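Long-range contact in twin-arginine translocation pathway signal (Rhodoferax ferrireducens, PDB 5IM2), which probably serves as the extracytoplasmic solute-binding component of a TRAP transporter and holds benzoate in its ligand pocket: residues A[95-107]-A[112-124]. Numbering follows the deposited sequence.
With BEZ (benzoic acid), chain B.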
ATOM      1  N   GLY A  95      14.689   4.139  13.191  1.00 21.77           N
ATOM      2  CA  GLY A  95      14.788   3.188  12.106  1.00 22.12           C
ATOM      3  C   GLY A  95      14.183   3.709  10.822  1.00 19.12           C
ATOM      4  O   GLY A  95      13.490   4.728  10.774  1.00 26.48           O
ATOM      5  N   SER A  96      14.446   2.950   9.750  1.00 24.50           N
ATOM      6  CA  SER A  96      13.859   3.177   8.438  1.00 23.51           C
ATOM      7  C   SER A  96      12.506   2.488   8.326  1.00 18.13           C
ATOM      8  O   SER A  96      12.230   1.496   9.011  1.00 17.85           O
ATOM      9  CB  SER A  96      14.769   2.616   7.351  1.00 22.05           C
ATOM     10  OG  SER A  96      14.695   1.201   7.401  1.00 29.35           O
ATOM     11  N   PRO A  97      11.642   2.930   7.418  1.00 17.34           N
ATOM     12  CA  PRO A  97      10.370   2.210   7.260  1.00 18.32           C
ATOM     13  C   PRO A  97      10.541   0.741   6.903  1.00 18.87           C
ATOM     14  O   PRO A  97       9.735  -0.100   7.335  1.00 18.12           O
ATOM     15  CB  PRO A  97       9.657   3.001   6.150  1.00 22.00           C
ATOM     16  CG  PRO A  97      10.225   4.407   6.289  1.00 15.72           C
ATOM     17  CD  PRO A  97      11.665   4.202   6.664  1.00 22.06           C
ATOM     18  N   ALA A  98      11.574   0.404   6.120  1.00 17.28           N
ATOM     19  CA  ALA A  98      11.842  -0.984   5.785  1.00 20.61           C
ATOM     20  C   ALA A  98      12.060  -1.858   7.011  1.00 18.69           C
ATOM     21  O   ALA A  98      11.904  -3.084   6.916  1.00 24.95           O
ATOM     22  CB  ALA A  98      13.069  -1.065   4.889  1.00 21.11           C
ATOM     23  N   GLN A  99      12.449  -1.274   8.144  1.00 20.82           N
ATOM     24  CA  GLN A  99      12.723  -2.021   9.371  1.00 15.92           C
ATOM     25  C   GLN A  99      11.489  -2.272  10.241  1.00 18.31           C
ATOM     26  O   GLN A  99      11.596  -3.021  11.220  1.00 17.55           O
ATOM     27  CB  GLN A  99      13.809  -1.291  10.174  1.00 17.18           C
ATOM     28  CG  GLN A  99      15.206  -1.318   9.459  1.00 27.61           C
ATOM     29  CD  GLN A  99      16.127  -0.130   9.834  1.00 33.93           C
ATOM     30  OE1 GLN A  99      15.922   0.546  10.844  1.00 28.39           O
ATOM     31  NE2 GLN A  99      17.152   0.113   9.009  1.00 37.58           N
ATOM     32  N   LEU A 100      10.325  -1.703   9.900  1.00 17.48           N
ATOM     33  CA  LEU A 100       9.140  -1.834  10.758  1.00 14.88           C
ATOM     34  C   LEU A 100       8.776  -3.286  10.998  1.00 14.79           C
ATOM     35  O   LEU A 100       8.575  -3.708  12.148  1.00 18.29           O
ATOM     36  CB  LEU A 100       7.955  -1.080  10.153  1.00 17.91           C
ATOM     37  CG  LEU A 100       7.980   0.432  10.401  1.00 18.78           C
ATOM     38  CD1 LEU A 100       7.011   1.122   9.464  1.00 16.14           C
ATOM     39  CD2 LEU A 100       7.709   0.840  11.857  1.00 20.79           C
ATOM     40  N   TYR A 101       8.705  -4.081   9.927  1.00 17.23           N
ATOM     41  CA  TYR A 101       8.271  -5.468  10.083  1.00 17.03           C
ATOM     42  C   TYR A 101       9.144  -6.209  11.095  1.00 17.84           C
ATOM     43  O   TYR A 101       8.630  -6.834  12.025  1.00 20.95           O
ATOM     44  CB  TYR A 101       8.254  -6.176   8.724  1.00 16.92           C
ATOM     45  CG  TYR A 101       7.629  -7.538   8.784  1.00 19.36           C
ATOM     46  CD1 TYR A 101       6.251  -7.696   8.653  1.00 18.47           C
ATOM     47  CD2 TYR A 101       8.409  -8.666   9.024  1.00 20.44           C
ATOM     48  CE1 TYR A 101       5.679  -8.946   8.740  1.00 22.13           C
ATOM     49  CE2 TYR A 101       7.847  -9.919   9.107  1.00 17.13           C
ATOM     50  CZ  TYR A 101       6.476 -10.049   8.962  1.00 20.34           C
ATOM     51  OH  TYR A 101       5.929 -11.319   9.057  1.00 23.85           O
ATOM     52  N   ASP A 102      10.471  -6.099  10.969  1.00 19.35           N
ATOM     53  CA  ASP A 102      11.379  -6.772  11.893  1.00 17.35           C
ATOM     54  C   ASP A 102      11.281  -6.231  13.313  1.00 19.56           C
ATOM     55  O   ASP A 102      11.569  -6.968  14.267  1.00 21.63           O
ATOM     56  CB  ASP A 102      12.812  -6.682  11.372  1.00 22.66           C
ATOM     57  CG  ASP A 102      13.060  -7.658  10.248  1.00 35.84           C
ATOM     58  OD1 ASP A 102      12.521  -8.781  10.351  1.00 41.48           O
ATOM     59  OD2 ASP A 102      13.725  -7.292   9.254  1.00 38.60           O
ATOM     60  N   GLN A 103      10.897  -4.962  13.488  1.00 20.17           N
ATOM     61  CA  GLN A 103      10.707  -4.451  14.842  1.00 22.96           C
ATOM     62  C   GLN A 103       9.555  -5.157  15.543  1.00 19.84           C
ATOM     63  O   GLN A 103       9.631  -5.430  16.751  1.00 22.49           O
ATOM     64  CB  GLN A 103      10.453  -2.948  14.837  1.00 22.37           C
ATOM     65  CG  GLN A 103      11.666  -2.100  14.508  1.00 26.23           C
ATOM     66  CD  GLN A 103      11.335  -0.626  14.319  1.00 31.22           C
ATOM     67  OE1 GLN A 103      10.167  -0.208  14.385  1.00 27.64           O
ATOM     68  NE2 GLN A 103      12.370   0.172  14.046  1.00 30.12           N
ATOM     69  N   ALA A 104       8.467  -5.434  14.818  1.00 20.66           N
ATOM     70  CA  ALA A 104       7.371  -6.203  15.403  1.00 21.34           C
ATOM     71  C   ALA A 104       7.804  -7.637  15.622  1.00 24.44           C
ATOM     72  O   ALA A 104       7.630  -8.193  16.710  1.00 23.85           O
ATOM     73  CB  ALA A 104       6.117  -6.163  14.517  1.00 19.86           C
ATOM     74  N   LYS A 105       8.395  -8.243  14.594  1.00 22.68           N
ATOM     75  CA  LYS A 105       8.875  -9.605  14.727  1.00 23.53           C
ATOM     76  C   LYS A 105       9.786  -9.748  15.939  1.00 24.18           C
ATOM     77  O   LYS A 105       9.682 -10.728  16.688  1.00 26.36           O
ATOM     78  CB  LYS A 105       9.600 -10.019  13.438  1.00 26.91           C
ATOM     79  CG  LYS A 105      10.214 -11.382  13.517  1.00 30.17           C
ATOM     80  CD  LYS A 105      11.141 -11.641  12.352  1.00 31.66           C
ATOM     81  CE  LYS A 105      11.818 -12.978  12.530  1.00 53.01           C
ATOM     82  NZ  LYS A 105      13.244 -12.808  12.893  1.00 76.14           N
ATOM     83  N   ASP A 106      10.697  -8.781  16.151  1.00 24.55           N
ATOM     84  CA  ASP A 106      11.690  -8.877  17.213  1.00 25.04           C
ATOM     85  C   ASP A 106      11.174  -8.415  18.572  1.00 31.54           C
ATOM     86  O   ASP A 106      11.883  -8.567  19.578  1.00 28.80           O
ATOM     87  CB  ASP A 106      12.934  -8.052  16.862  1.00 23.82           C
ATOM     88  CG  ASP A 106      13.716  -8.613  15.674  1.00 26.70           C
ATOM     89  OD1 ASP A 106      13.399  -9.700  15.146  1.00 26.60           O
ATOM     90  OD2 ASP A 106      14.670  -7.935  15.270  1.00 30.82           O
ATOM     91  N   GLY A 107       9.976  -7.847  18.631  1.00 26.35           N
ATOM     92  CA  GLY A 107       9.412  -7.421  19.885  1.00 26.34           C
ATOM     93  C   GLY A 107       9.958  -6.120  20.412  1.00 25.35           C
ATOM     94  O   GLY A 107       9.803  -5.830  21.605  1.00 27.98           O
ATOM     95  N   ILE A 112       2.930  -3.087  14.027  1.00 16.52           N
ATOM     96  CA  ILE A 112       3.385  -2.175  12.985  1.00 20.26           C
ATOM     97  C   ILE A 112       2.409  -2.205  11.812  1.00 13.91           C
ATOM     98  O   ILE A 112       1.657  -3.166  11.613  1.00 14.60           O
ATOM     99  CB  ILE A 112       4.839  -2.490  12.526  1.00 17.60           C
ATOM    100  CG1 ILE A 112       4.976  -3.883  11.935  1.00 15.81           C
ATOM    101  CG2 ILE A 112       5.751  -2.364  13.714  1.00 17.13           C
ATOM    102  CD1 ILE A 112       4.800  -3.959  10.455  1.00 15.84           C
ATOM    103  N   TRP A 113       2.422  -1.111  11.028  1.00 13.00           N
ATOM    104  CA  TRP A 113       1.739  -1.024   9.743  1.00 13.93           C
ATOM    105  C   TRP A 113       2.777  -0.553   8.736  1.00 15.34           C
ATOM    106  O   TRP A 113       3.393   0.511   8.931  1.00 14.41           O
ATOM    107  CB  TRP A 113       0.552  -0.050   9.803  1.00 15.96           C
ATOM    108  CG  TRP A 113      -0.301   0.092   8.580  1.00 13.14           C
ATOM    109  CD1 TRP A 113      -1.397  -0.661   8.253  1.00 12.90           C
ATOM    110  CD2 TRP A 113      -0.190   1.097   7.574  1.00 13.02           C
ATOM    111  NE1 TRP A 113      -1.957  -0.194   7.078  1.00 13.34           N
ATOM    112  CE2 TRP A 113      -1.255   0.899   6.663  1.00 15.04           C
ATOM    113  CE3 TRP A 113       0.701   2.153   7.350  1.00 14.82           C
ATOM    114  CZ2 TRP A 113      -1.442   1.697   5.541  1.00 19.59           C
ATOM    115  CZ3 TRP A 113       0.516   2.939   6.239  1.00 13.87           C
ATOM    116  CH2 TRP A 113      -0.555   2.722   5.360  1.00 16.43           C
ATOM    117  N   THR A 114       3.023  -1.368   7.722  1.00 13.91           N
ATOM    118  CA  THR A 114       4.091  -1.094   6.762  1.00 11.44           C
ATOM    119  C   THR A 114       3.714  -1.617   5.380  1.00 15.94           C
ATOM    120  O   THR A 114       2.730  -2.339   5.210  1.00 15.73           O
ATOM    121  CB  THR A 114       5.426  -1.709   7.227  1.00 18.93           C
ATOM    122  OG1 THR A 114       6.517  -1.104   6.514  1.00 16.98           O
ATOM    123  CG2 THR A 114       5.441  -3.246   7.001  1.00 17.27           C
ATOM    124  N   ILE A 115       4.511  -1.229   4.389  1.00 15.45           N
ATOM    125  CA  ILE A 115       4.475  -1.826   3.057  1.00 21.76           C
ATOM    126  C   ILE A 115       5.484  -2.977   3.023  1.00 16.50           C
ATOM    127  O   ILE A 115       6.699  -2.726   3.176  1.00 13.98           O
ATOM    128  CB  ILE A 115       4.794  -0.777   1.981  1.00 13.31           C
ATOM    129  CG1 ILE A 115       3.674   0.275   1.935  1.00 15.65           C
ATOM    130  CG2 ILE A 115       5.001  -1.419   0.612  1.00 17.72           C
ATOM    131  CD1 ILE A 115       3.771   1.366   0.857  1.00 15.85           C
ATOM    132  N   PRO A 116       5.039  -4.241   2.829  1.00 18.56           N
ATOM    133  CA  PRO A 116       6.001  -5.353   2.726  1.00 18.83           C
ATOM    134  C   PRO A 116       7.132  -5.097   1.738  1.00 17.77           C
ATOM    135  O   PRO A 116       8.281  -5.377   2.079  1.00 19.74           O
ATOM    136  CB  PRO A 116       5.113  -6.537   2.311  1.00 18.58           C
ATOM    137  CG  PRO A 116       3.750  -6.176   2.903  1.00 19.16           C
ATOM    138  CD  PRO A 116       3.645  -4.703   2.702  1.00 15.14           C
ATOM    139  N   GLY A 117       6.836  -4.535   0.556  1.00 15.66           N
ATOM    140  CA  GLY A 117       7.829  -4.311  -0.489  1.00 15.70           C
ATOM    141  C   GLY A 117       8.833  -3.219  -0.179  1.00 15.02           C
ATOM    142  O   GLY A 117       9.767  -3.025  -0.953  1.00 17.45           O
ATOM    143  N   TYR A 118       8.668  -2.486   0.926  1.00 12.07           N
ATOM    144  CA  TYR A 118       9.779  -1.656   1.395  1.00 12.84           C
ATOM    145  C   TYR A 118      11.022  -2.487   1.730  1.00 18.96           C
ATOM    146  O   TYR A 118      12.121  -1.931   1.791  1.00 21.15           O
ATOM    147  CB  TYR A 118       9.368  -0.872   2.644  1.00 18.96           C
ATOM    148  CG  TYR A 118       8.515   0.374   2.437  1.00 13.05           C
ATOM    149  CD1 TYR A 118       8.133   0.826   1.169  1.00 13.06           C
ATOM    150  CD2 TYR A 118       8.045   1.090   3.549  1.00 16.06           C
ATOM    151  CE1 TYR A 118       7.348   1.985   1.015  1.00 15.25           C
ATOM    152  CE2 TYR A 118       7.295   2.224   3.410  1.00 17.80           C
ATOM    153  CZ  TYR A 118       6.944   2.694   2.148  1.00 13.59           C
ATOM    154  OH  TYR A 118       6.192   3.854   2.076  1.00 19.04           O
ATOM    155  N   THR A 119      10.873  -3.793   1.938  1.00 19.66           N
ATOM    156  CA  THR A 119      11.984  -4.717   2.182  1.00 29.22           C
ATOM    157  C   THR A 119      12.097  -5.625   0.956  1.00 28.32           C
ATOM    158  O   THR A 119      11.348  -6.594   0.828  1.00 26.00           O
ATOM    159  CB  THR A 119      11.742  -5.522   3.457  1.00 41.60           C
ATOM    160  OG1 THR A 119      11.137  -4.687   4.450  1.00 50.13           O
ATOM    161  CG2 THR A 119      13.037  -6.070   3.999  1.00 58.77           C
ATOM    162  N   ALA A 120      13.039  -5.307   0.069  1.00 35.20           N
ATOM    163  CA  ALA A 120      13.236  -5.937  -1.238  1.00 44.45           C
ATOM    164  C   ALA A 120      13.177  -7.467  -1.218  1.00 34.77           C
ATOM    165  O   ALA A 120      13.915  -8.120  -0.482  1.00 35.49           O
ATOM    166  CB  ALA A 120      14.597  -5.487  -1.776  1.00 64.65           C
ATOM    167  N   GLY A 121      12.306  -8.037  -2.054  1.00 39.81           N
ATOM    168  CA  GLY A 121      12.217  -9.480  -2.237  1.00 32.76           C
ATOM    169  C   GLY A 121      12.001 -10.343  -0.999  1.00 33.66           C
ATOM    170  O   GLY A 121      12.128 -11.567  -1.075  1.00 29.78           O
ATOM    171  N   ARG A 122      11.646  -9.741   0.140  1.00 25.22           N
ATOM    172  CA  ARG A 122      11.339 -10.505   1.350  1.00 21.12           C
ATOM    173  C   ARG A 122       9.962 -11.169   1.282  1.00 15.28           C
ATOM    174  O   ARG A 122       9.774 -12.268   1.816  1.00 24.02           O
ATOM    175  CB  ARG A 122      11.386  -9.588   2.568  1.00 19.31           C
ATOM    176  CG  ARG A 122      10.933 -10.176   3.880  1.00 31.06           C
ATOM    177  CD  ARG A 122      12.059 -10.822   4.663  1.00 45.88           C
ATOM    178  NE  ARG A 122      11.669 -10.990   6.064  1.00 56.47           N
ATOM    179  CZ  ARG A 122      11.878 -10.097   7.037  1.00 49.05           C
ATOM    180  NH1 ARG A 122      12.502  -8.939   6.804  1.00 37.86           N
ATOM    181  NH2 ARG A 122      11.471 -10.372   8.271  1.00 38.96           N
ATOM    182  N   PHE A 123       8.988 -10.516   0.655  1.00 20.23           N
ATOM    183  CA  PHE A 123       7.600 -10.989   0.627  1.00 17.36           C
ATOM    184  C   PHE A 123       7.150 -11.109  -0.828  1.00 17.29           C
ATOM    185  O   PHE A 123       6.342 -10.323  -1.320  1.00 16.47           O
ATOM    186  CB  PHE A 123       6.681 -10.067   1.427  1.00 19.99           C
ATOM    187  CG  PHE A 123       7.139  -9.819   2.807  1.00 15.35           C
ATOM    188  CD1 PHE A 123       7.032 -10.816   3.783  1.00 21.76           C
ATOM    189  CD2 PHE A 123       7.725  -8.604   3.161  1.00 19.25           C
ATOM    190  CE1 PHE A 123       7.472 -10.601   5.086  1.00 23.92           C
ATOM    191  CE2 PHE A 123       8.154  -8.384   4.453  1.00 23.11           C
ATOM    192  CZ  PHE A 123       8.019  -9.384   5.430  1.00 26.34           C
ATOM    193  N   PRO A 124       7.676 -12.102  -1.554  1.00 19.21           N
ATOM    194  CA  PRO A 124       7.435 -12.142  -2.998  1.00 18.17           C
ATOM    195  C   PRO A 124       6.007 -12.456  -3.384  1.00 16.87           C
ATOM    196  O   PRO A 124       5.545 -11.947  -4.407  1.00 16.29           O
ATOM    197  CB  PRO A 124       8.393 -13.235  -3.477  1.00 17.23           C
ATOM    198  CG  PRO A 124       8.627 -14.100  -2.293  1.00 22.32           C
ATOM    199  CD  PRO A 124       8.603 -13.156  -1.117  1.00 21.36           C
TER
HETATM  200  C   BEZ B 401       3.715   4.804  -0.651  1.00 12.40           C
HETATM  201  O1  BEZ B 401       3.580   4.913  -1.903  1.00 13.97           O
HETATM  202  O2  BEZ B 401       4.844   4.539  -0.175  1.00 17.04           O
HETATM  203  C1  BEZ B 401       2.539   5.024   0.253  1.00 13.02           C
HETATM  204  C2  BEZ B 401       2.690   4.887   1.630  1.00 15.01           C
HETATM  205  C3  BEZ B 401       1.589   5.129   2.453  1.00 15.09           C
HETATM  206  C4  BEZ B 401       0.370   5.474   1.893  1.00 11.97           C
HETATM  207  C5  BEZ B 401       0.220   5.584   0.524  1.00 16.58           C
HETATM  208  C6  BEZ B 401       1.322   5.356  -0.308  1.00 16.22           C
HETATM  209  O   HOH W   1       8.695  -2.689   7.115  1.00 17.30           O
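The guanidinium of R122 meets the carboxylate of D102 end-on, a two-pronged salt bridge in which NH2 lies 2.8 Å from OD1 and NH1 3.2 Å from OD2. Both oxygens are approached on their syn side, and the two flat groups are turned only 16° from each other, nearly parallel, with the nitrogens somewhat out of the carboxylate plane. CG of R122, anti to the backbone N, lies over the centre of the F123 ring, and the bend at chi2 then turns the rest of the chain toward D102. A leucine in place of D102 would probably leave R122 without its charge partner on the helix and its guanidinium freer to swing away from the edge of Y101.

Y101 is held from two directions. CZ of F123 stands 3.6 Å above the centre of its ring, an edge-to-face pair with planes at 67°, while R122 NH2 lies at the ring's edge, 3.6 Å from CD2. CG of Y101 is anti to the backbone N, which carries the ring toward F123; its hydroxyl ends in hydrogen bonds to D159 and T160.

Along the strand, CG1 of I112 reaches A104 CB at 3.6 Å, and its CG2 lies against the carbonyl O of L100. Near the start of the helix a water accepts from Y101 N, donates to P97 O and hydrogen-bonds T114 OG1 (2.8 Å). Beyond the strand, Y118 rests CD2 against P97 CB and donates a hydrogen bond from OH to benzoate O2 (2.7 Å), so this packing borders the ligand pocket.

Helix 100-106, closed by a Schellman motif at G107, runs nearly antiparallel (156°) to strand 112-114, the axes 8.0 Å apart. That strand belongs to the mixed five-stranded sheet, between 49-55 and 262-267.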